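Local coordinates for protein putative pyrazinamidase/nicotinamidase (PDB 3S2S) that probably hydrolyses the amide of nicotinamide and pyrazinamide as a zinc-binding member of the isochorismatase family, at residues Asp43-Tyr46 / Asp47-Ala50; Thr72-Ala75 / Tyr76-Asp80; Asn199-Phe202 / Ala203-Leu207. All coordinates share one frame; numbering follows the deposited sequence.

Contact 1. Residues Asp43-Tyr46 / Asp47-Ala50. With CAD (cacodylic acid), chain F.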
loop_
_atom_site.group_PDB
_atom_site.type_symbol
_atom_site.label_atom_id
_atom_site.label_comp_id
_atom_site.label_asym_id
_atom_site.label_seq_id
_atom_site.Cartn_x
_atom_site.Cartn_y
_atom_site.Cartn_z
ATOM N N ASP A 43 2.432 -21.739 -2.135
ATOM C CA ASP A 43 2.047 -22.712 -1.086
ATOM C C ASP A 43 1.996 -24.165 -1.481
ATOM O O ASP A 43 1.187 -24.911 -0.926
ATOM C CB ASP A 43 0.686 -22.331 -0.478
ATOM C CG ASP A 43 0.782 -21.144 0.476
ATOM O OD1 ASP A 43 1.838 -21.013 1.106
ATOM O OD2 ASP A 43 -0.210 -20.395 0.602
ATOM N N TYR A 44 2.841 -24.585 -2.415
ATOM C CA TYR A 44 2.813 -25.985 -2.834
ATOM C C TYR A 44 3.627 -26.852 -1.876
ATOM O O TYR A 44 4.669 -27.433 -2.234
ATOM C CB TYR A 44 3.252 -26.152 -4.299
ATOM C CG TYR A 44 2.745 -27.456 -4.857
ATOM C CD1 TYR A 44 1.386 -27.629 -5.124
ATOM C CD2 TYR A 44 3.613 -28.524 -5.070
ATOM C CE1 TYR A 44 0.902 -28.856 -5.603
ATOM C CE2 TYR A 44 3.142 -29.751 -5.559
ATOM C CZ TYR A 44 1.791 -29.898 -5.822
ATOM O OH TYR A 44 1.330 -31.121 -6.286
ATOM N N THR A 45 3.152 -26.918 -0.633
ATOM C CA THR A 45 3.909 -27.579 0.422
ATOM C C THR A 45 3.204 -28.825 0.953
ATOM O O THR A 45 2.025 -29.085 0.674
ATOM C CB THR A 45 4.139 -26.635 1.622
ATOM O OG1 THR A 45 2.873 -26.308 2.209
ATOM C CG2 THR A 45 4.876 -25.343 1.193
ATOM N N TYR A 46 3.943 -29.596 1.741
ATOM C CA TYR A 46 3.395 -30.823 2.311
ATOM C C TYR A 46 2.075 -30.632 3.049
ATOM O O TYR A 46 1.133 -31.409 2.860
ATOM C CB TYR A 46 4.433 -31.504 3.200
ATOM C CG TYR A 46 5.245 -32.527 2.434
ATOM C CD1 TYR A 46 6.159 -32.136 1.453
ATOM C CD2 TYR A 46 5.095 -33.882 2.691
ATOM C CE1 TYR A 46 6.893 -33.069 0.738
ATOM C CE2 TYR A 46 5.830 -34.832 1.979
ATOM C CZ TYR A 46 6.728 -34.424 1.013
ATOM O OH TYR A 46 7.454 -35.378 0.315
ATOM N N ASP A 47 1.975 -29.606 3.891
ATOM C CA ASP A 47 0.717 -29.421 4.625
ATOM C C ASP A 47 -0.501 -29.141 3.752
ATOM O O ASP A 47 -1.633 -29.431 4.152
ATOM C CB ASP A 47 0.844 -28.344 5.708
ATOM C CG ASP A 47 1.388 -28.900 7.012
ATOM O OD1 ASP A 47 1.279 -30.135 7.231
ATOM O OD2 ASP A 47 1.932 -28.112 7.799
ATOM N N PHE A 48 -0.282 -28.605 2.555
ATOM C CA PHE A 48 -1.392 -28.322 1.649
ATOM C C PHE A 48 -1.650 -29.397 0.598
ATOM O O PHE A 48 -2.671 -29.348 -0.088
ATOM C CB PHE A 48 -1.176 -26.986 0.942
ATOM C CG PHE A 48 -1.367 -25.802 1.844
ATOM C CD1 PHE A 48 -2.604 -25.543 2.410
ATOM C CD2 PHE A 48 -0.310 -24.954 2.131
ATOM C CE1 PHE A 48 -2.787 -24.436 3.250
ATOM C CE2 PHE A 48 -0.488 -23.849 2.967
ATOM C CZ PHE A 48 -1.730 -23.604 3.524
ATOM N N VAL A 49 -0.730 -30.346 0.471
ATOM C CA VAL A 49 -0.752 -31.271 -0.657
ATOM C C VAL A 49 -0.707 -32.745 -0.237
ATOM O O VAL A 49 -1.434 -33.570 -0.794
ATOM C CB VAL A 49 0.404 -30.980 -1.632
ATOM C CG1 VAL A 49 0.315 -31.881 -2.887
ATOM C CG2 VAL A 49 0.402 -29.476 -2.021
ATOM N N ALA A 50 0.150 -33.064 0.728
ATOM C CA ALA A 50 0.436 -34.462 1.067
ATOM C C ALA A 50 -0.750 -35.166 1.722
ATOM O O ALA A 50 -1.621 -34.539 2.320
ATOM C CB ALA A 50 1.678 -34.549 1.954
HETATM AS AS CAD F . -4.056 -21.119 0.604
HETATM C C1 CAD F . -2.570 -22.375 0.489
HETATM C C2 CAD F . -4.994 -21.282 2.339
HETATM O O1 CAD F . -5.037 -21.153 -0.703
#

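Contact 2. Residues Thr72-Ala75 / Tyr76-Asp80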
loop_
_atom_site.group_PDB
_atom_site.type_symbol
_atom_site.label_atom_id
_atom_site.label_comp_id
_atom_site.label_asym_id
_atom_site.label_seq_id
_atom_site.Cartn_x
_atom_site.Cartn_y
_atom_site.Cartn_z
ATOM N N THR A 72 7.506 -24.653 -13.787
ATOM C CA THR A 72 8.489 -23.849 -13.056
ATOM C C THR A 72 9.879 -23.960 -13.696
ATOM O O THR A 72 10.561 -22.959 -13.907
ATOM C CB THR A 72 8.523 -24.269 -11.582
ATOM O OG1 THR A 72 7.202 -24.113 -11.048
ATOM C CG2 THR A 72 9.499 -23.410 -10.775
ATOM N N GLN A 73 10.289 -25.177 -14.033
ATOM C CA GLN A 73 11.568 -25.348 -14.700
ATOM C C GLN A 73 11.563 -24.614 -16.045
ATOM O O GLN A 73 12.552 -23.969 -16.430
ATOM C CB GLN A 73 11.856 -26.837 -14.905
ATOM C CG GLN A 73 13.179 -27.119 -15.582
ATOM C CD GLN A 73 14.358 -26.803 -14.693
ATOM O OE1 GLN A 73 14.515 -27.397 -13.628
ATOM N NE2 GLN A 73 15.201 -25.872 -15.131
ATOM N N LYS A 74 10.451 -24.699 -16.762
ATOM C CA LYS A 74 10.372 -24.037 -18.064
ATOM C C LYS A 74 10.459 -22.530 -17.941
ATOM O O LYS A 74 11.188 -21.878 -18.692
ATOM C CB LYS A 74 9.123 -24.435 -18.841
ATOM C CG LYS A 74 8.974 -23.638 -20.124
ATOM C CD LYS A 74 8.071 -24.322 -21.129
ATOM C CE LYS A 74 8.171 -23.640 -22.487
ATOM N NZ LYS A 74 7.531 -24.438 -23.572
ATOM N N ALA A 75 9.726 -21.970 -16.983
ATOM C CA ALA A 75 9.773 -20.523 -16.774
ATOM C C ALA A 75 11.203 -20.113 -16.491
ATOM O O ALA A 75 11.696 -19.124 -17.042
ATOM C CB ALA A 75 8.875 -20.117 -15.616
ATOM N N TYR A 76 11.880 -20.891 -15.647
ATOM C CA TYR A 76 13.258 -20.585 -15.288
ATOM C C TYR A 76 14.175 -20.667 -16.510
ATOM O O TYR A 76 15.019 -19.791 -16.714
ATOM C CB TYR A 76 13.766 -21.503 -14.186
ATOM C CG TYR A 76 15.222 -21.285 -13.859
ATOM C CD1 TYR A 76 15.611 -20.298 -12.952
ATOM C CD2 TYR A 76 16.213 -22.043 -14.472
ATOM C CE1 TYR A 76 16.949 -20.087 -12.646
ATOM C CE2 TYR A 76 17.550 -21.833 -14.176
ATOM C CZ TYR A 76 17.905 -20.854 -13.264
ATOM O OH TYR A 76 19.227 -20.641 -12.961
ATOM N N ASP A 77 13.992 -21.708 -17.319
ATOM C CA ASP A 77 14.764 -21.877 -18.561
ATOM C C ASP A 77 14.520 -20.718 -19.525
ATOM O O ASP A 77 15.410 -20.334 -20.290
ATOM C CB ASP A 77 14.417 -23.195 -19.259
ATOM C CG ASP A 77 14.912 -24.416 -18.504
ATOM O OD1 ASP A 77 15.708 -24.270 -17.548
ATOM O OD2 ASP A 77 14.503 -25.542 -18.887
ATOM N N ASN A 78 13.310 -20.163 -19.489
ATOM C CA ASN A 78 12.955 -19.057 -20.364
ATOM C C ASN A 78 13.501 -17.716 -19.892
ATOM O O ASN A 78 13.318 -16.705 -20.569
ATOM C CB ASN A 78 11.435 -18.957 -20.527
ATOM C CG ASN A 78 10.872 -20.042 -21.417
ATOM O OD1 ASN A 78 11.614 -20.834 -21.992
ATOM N ND2 ASN A 78 9.548 -20.077 -21.543
ATOM N N GLY A 79 14.147 -17.707 -18.727
ATOM C CA GLY A 79 14.720 -16.485 -18.177
ATOM C C GLY A 79 13.871 -15.748 -17.146
ATOM O O GLY A 79 14.166 -14.595 -16.799
ATOM N N ASP A 80 12.819 -16.396 -16.656
ATOM C CA ASP A 80 11.885 -15.728 -15.752
ATOM C C ASP A 80 12.437 -15.748 -14.336
ATOM O O ASP A 80 13.300 -16.548 -14.009
ATOM C CB ASP A 80 10.510 -16.398 -15.780
ATOM C CG ASP A 80 9.806 -16.260 -17.130
ATOM O OD1 ASP A 80 10.239 -15.437 -17.970
ATOM O OD2 ASP A 80 8.792 -16.960 -17.326
#

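Contact 3. Residues Asn199-Phe202 / Ala203-Leu207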
loop_
_atom_site.group_PDB
_atom_site.type_symbol
_atom_site.label_atom_id
_atom_site.label_comp_id
_atom_site.label_asym_id
_atom_site.label_seq_id
_atom_site.Cartn_x
_atom_site.Cartn_y
_atom_site.Cartn_z
ATOM N N ASN A 199 -15.162 -24.617 -6.241
ATOM C CA ASN A 199 -14.519 -23.349 -5.942
ATOM C C ASN A 199 -13.379 -23.087 -6.916
ATOM O O ASN A 199 -13.081 -21.936 -7.235
ATOM C CB ASN A 199 -14.030 -23.293 -4.482
ATOM C CG ASN A 199 -15.176 -23.277 -3.487
ATOM O OD1 ASN A 199 -16.349 -23.189 -3.877
ATOM N ND2 ASN A 199 -14.855 -23.347 -2.196
ATOM N N HIS A 200 -12.743 -24.162 -7.366
ATOM C CA HIS A 200 -11.675 -24.094 -8.356
ATOM C C HIS A 200 -12.215 -23.475 -9.641
ATOM O O HIS A 200 -11.600 -22.566 -10.209
ATOM C CB HIS A 200 -11.128 -25.509 -8.586
ATOM C CG HIS A 200 -10.134 -25.639 -9.703
ATOM N ND1 HIS A 200 -8.825 -25.207 -9.601
ATOM C CD2 HIS A 200 -10.238 -26.229 -10.917
ATOM C CE1 HIS A 200 -8.180 -25.505 -10.717
ATOM N NE2 HIS A 200 -9.013 -26.142 -11.525
ATOM N N GLN A 201 -13.385 -23.941 -10.082
ATOM C CA GLN A 201 -13.987 -23.399 -11.297
ATOM C C GLN A 201 -14.446 -21.957 -11.120
ATOM O O GLN A 201 -14.259 -21.115 -12.025
ATOM C CB GLN A 201 -15.170 -24.257 -11.760
ATOM C CG GLN A 201 -15.565 -23.967 -13.200
ATOM C CD GLN A 201 -14.405 -24.202 -14.161
ATOM O OE1 GLN A 201 -13.814 -25.286 -14.185
ATOM N NE2 GLN A 201 -14.064 -23.180 -14.947
ATOM N N PHE A 202 -15.042 -21.664 -9.968
ATOM C CA PHE A 202 -15.413 -20.288 -9.664
ATOM C C PHE A 202 -14.181 -19.410 -9.814
ATOM O O PHE A 202 -14.241 -18.345 -10.419
ATOM C CB PHE A 202 -15.937 -20.137 -8.243
ATOM C CG PHE A 202 -16.024 -18.702 -7.799
ATOM C CD1 PHE A 202 -17.198 -17.984 -7.958
ATOM C CD2 PHE A 202 -14.915 -18.064 -7.247
ATOM C CE1 PHE A 202 -17.284 -16.644 -7.570
ATOM C CE2 PHE A 202 -14.979 -16.718 -6.866
ATOM C CZ PHE A 202 -16.171 -16.009 -7.021
ATOM N N ALA A 203 -13.067 -19.864 -9.244
ATOM C CA ALA A 203 -11.832 -19.060 -9.269
ATOM C C ALA A 203 -11.304 -18.853 -10.680
ATOM O O ALA A 203 -10.924 -17.739 -11.041
ATOM C CB ALA A 203 -10.748 -19.684 -8.371
ATOM N N LEU A 204 -11.242 -19.920 -11.484
ATOM C CA LEU A 204 -10.767 -19.762 -12.856
ATOM C C LEU A 204 -11.651 -18.791 -13.649
ATOM O O LEU A 204 -11.149 -17.965 -14.415
ATOM C CB LEU A 204 -10.685 -21.112 -13.569
ATOM C CG LEU A 204 -9.611 -22.077 -13.064
ATOM C CD1 LEU A 204 -9.780 -23.412 -13.801
ATOM C CD2 LEU A 204 -8.236 -21.521 -13.291
ATOM N N ASN A 205 -12.964 -18.906 -13.478
ATOM C CA ASN A 205 -13.883 -18.000 -14.157
ATOM C C ASN A 205 -13.637 -16.560 -13.704
ATOM O O ASN A 205 -13.630 -15.648 -14.514
ATOM C CB ASN A 205 -15.333 -18.390 -13.869
ATOM C CG ASN A 205 -15.773 -19.637 -14.627
ATOM O OD1 ASN A 205 -15.174 -20.013 -15.641
ATOM N ND2 ASN A 205 -16.841 -20.274 -14.144
ATOM N N HIS A 206 -13.415 -16.361 -12.408
ATOM C CA HIS A 206 -13.226 -15.011 -11.878
ATOM C C HIS A 206 -11.902 -14.446 -12.387
ATOM O O HIS A 206 -11.810 -13.290 -12.827
ATOM C CB HIS A 206 -13.182 -15.093 -10.352
ATOM C CG HIS A 206 -13.163 -13.765 -9.673
ATOM N ND1 HIS A 206 -14.301 -13.176 -9.168
ATOM C CD2 HIS A 206 -12.144 -12.920 -9.400
ATOM C CE1 HIS A 206 -13.982 -12.020 -8.611
ATOM N NE2 HIS A 206 -12.677 -11.848 -8.728
ATOM N N LEU A 207 -10.860 -15.267 -12.329
ATOM C CA LEU A 207 -9.561 -14.835 -12.827
ATOM C C LEU A 207 -9.671 -14.340 -14.275
ATOM O O LEU A 207 -9.205 -13.245 -14.599
ATOM C CB LEU A 207 -8.540 -15.969 -12.720
ATOM C CG LEU A 207 -8.165 -16.328 -11.279
ATOM C CD1 LEU A 207 -7.668 -17.766 -11.157
ATOM C CD2 LEU A 207 -7.116 -15.379 -10.829
#

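Contact 1. Residues Asp43-Tyr46 / Asp47-Ala50
Asp43 and Phe48 meet around one methyl group of the bound cacodylic acid. The methyl carbon C1 sits over the centre of the Phe48 ring, 3.3 Å above its plane, while Asp43 OD2 approaches the same ligand atom C1 to 3.1 Å. Phe48 CG lies beside its backbone N and opposite the carbonyl carbon (chi1 -72°), which brings the ring under the methyl and alongside Asp43, whose CB is 3.8 Å from Phe48 CD2. The carboxylate is held by a salt bridge from OD2 to Lys137 and a hydrogen bond from the N of Asp87, a zinc ligand, to OD1.

Behind this first shell, Val49 CG2 makes a CH-pi contact over a face of Tyr44, 3.9 Å from the ring centroid, and Tyr44 OH is hydrogen-bonded to Ala61 O. Phe48 N donates to Thr45 O at 3.0 Å, and Tyr46 O takes both Val49 N and Ala50 N, the latter at 2.9 Å. Thr45 is the N-cap residue of this short helix, and Tyr44 centres an inverse gamma turn. The turn follows strand 37-42, and the C-terminal ends of parallel strands commonly carry the active site in alpha/beta folds, consistent with the ligand pocket and nearby zinc.

Contact 2. Residues Thr72-Ala75 / Tyr76-Asp80
Gln73 folds its side chain over that of Asp77, one helical turn further on, and closes the overlap with a hydrogen bond from NE2 to Asp77 OD1 of 2.9 Å. Its CG stands opposite the backbone N (chi1 -179°), and the bend at the next torsion, chi2 70°, brings the amide back along the helix surface. Asp77 OD1 lies nearly in the amide plane of Gln73, whereas the donor comes to the carboxylate from above its plane, the two flat groups being turned 41° apart. The same amide also passes Tyr76, with NE2 4.0 Å from CD2 of the ring. The same spacing brings Lys74 near Asn78 in a loose contact, Asn78 ND2 lying 3.9 Å from Lys74 CG.

Beneath these surface side chains the helix is ending. Asp77 N still bonds to Gln73 O, and Asn78 N reaches Lys74 O at 2.8 Å. The chain then turns at Gly79, whose positive phi marks a Schellman motif: Asp80 N bonds back to Ala75 O at 3.0 Å, and Gly79 N to Tyr76 O at 3.0 Å. Asp80 OD2 packs against Ala75 CB at 3.6 Å.

Tyr76 reaches past the helix, its hydroxyl hydrogen-bonded to Asp129 and its ring in a cation-pi contact with Arg131, which also bonds the Tyr76 and Asp80 carbonyls. The buried Thr72 and Ala75 lie on Leu39 of strand 37-42 and Ile82 of strand 81-87, Thr72 also touching helix 119-125, so the helix end closes over the sheet just before the chain enters strand 81-87.

Contact 3. Residues Asn199-Phe202 / Ala203-Leu207
Residues 199-202 and 203-207 form successive turns of one regular helix, with i to i+4 bonds linking Ala203 N to Asn199 O, Leu204 N to His200 O, Asn205 N to Gln201 O at 2.9 Å, and His206 N to Phe202 O at 2.9 Å.

On the outer side, Gln201 bends at chi2 (58°) so that NE2 can reach Asn205 OD1, but the bond is weak at 3.4 Å and the amide planes are 53° apart. Leu204 CG lies over one face of the His200 ring, and Leu204 CD1 comes to 3.6 Å from His200 NE2, while His200 ND1 is hydrogen-bonded to Thr167 OG1. Phe202 and His206 project together from the helix with ring planes 28° apart, but the offset is large (centroids 5.7 Å apart) and little stacking results; Phe202 CZ and His206 ND1 are 4.0 Å apart.

Both rings serve a subunit interface: Phe202 stacks on Phe202 of the second subunit, and His206 NE2 is hydrogen-bonded to His173 NE2 of that chain. Within the chain, Ala203 and Leu207 pack on helix 167-180, and His206 touches its Leu172, so helix 197-209 runs against helix 167-180 while also meeting the second subunit.

How the contacts relate
The three contacts put one local spacing, three to five residues, to different uses. Contact 1 is almost wholly buried at the ligand pocket, where a loop becomes a short helix; contacts 2 and 3 are partly exposed, on helices away from the pocket and the zinc. Contacts 1 and 2 touch opposite ends of strand 81-87, and Tyr44 packs on the start of the helix that ends in contact 2, yet their nearest atoms remain about 8 Å apart. Both helical contacts pair a glutamine with a polar residue four positions on: a carboxylate gives contact 2 the shorter bond, an amide contact 3 a weak one. Contact 3 alone meets another subunit, largely through the rings of Phe202 and His206.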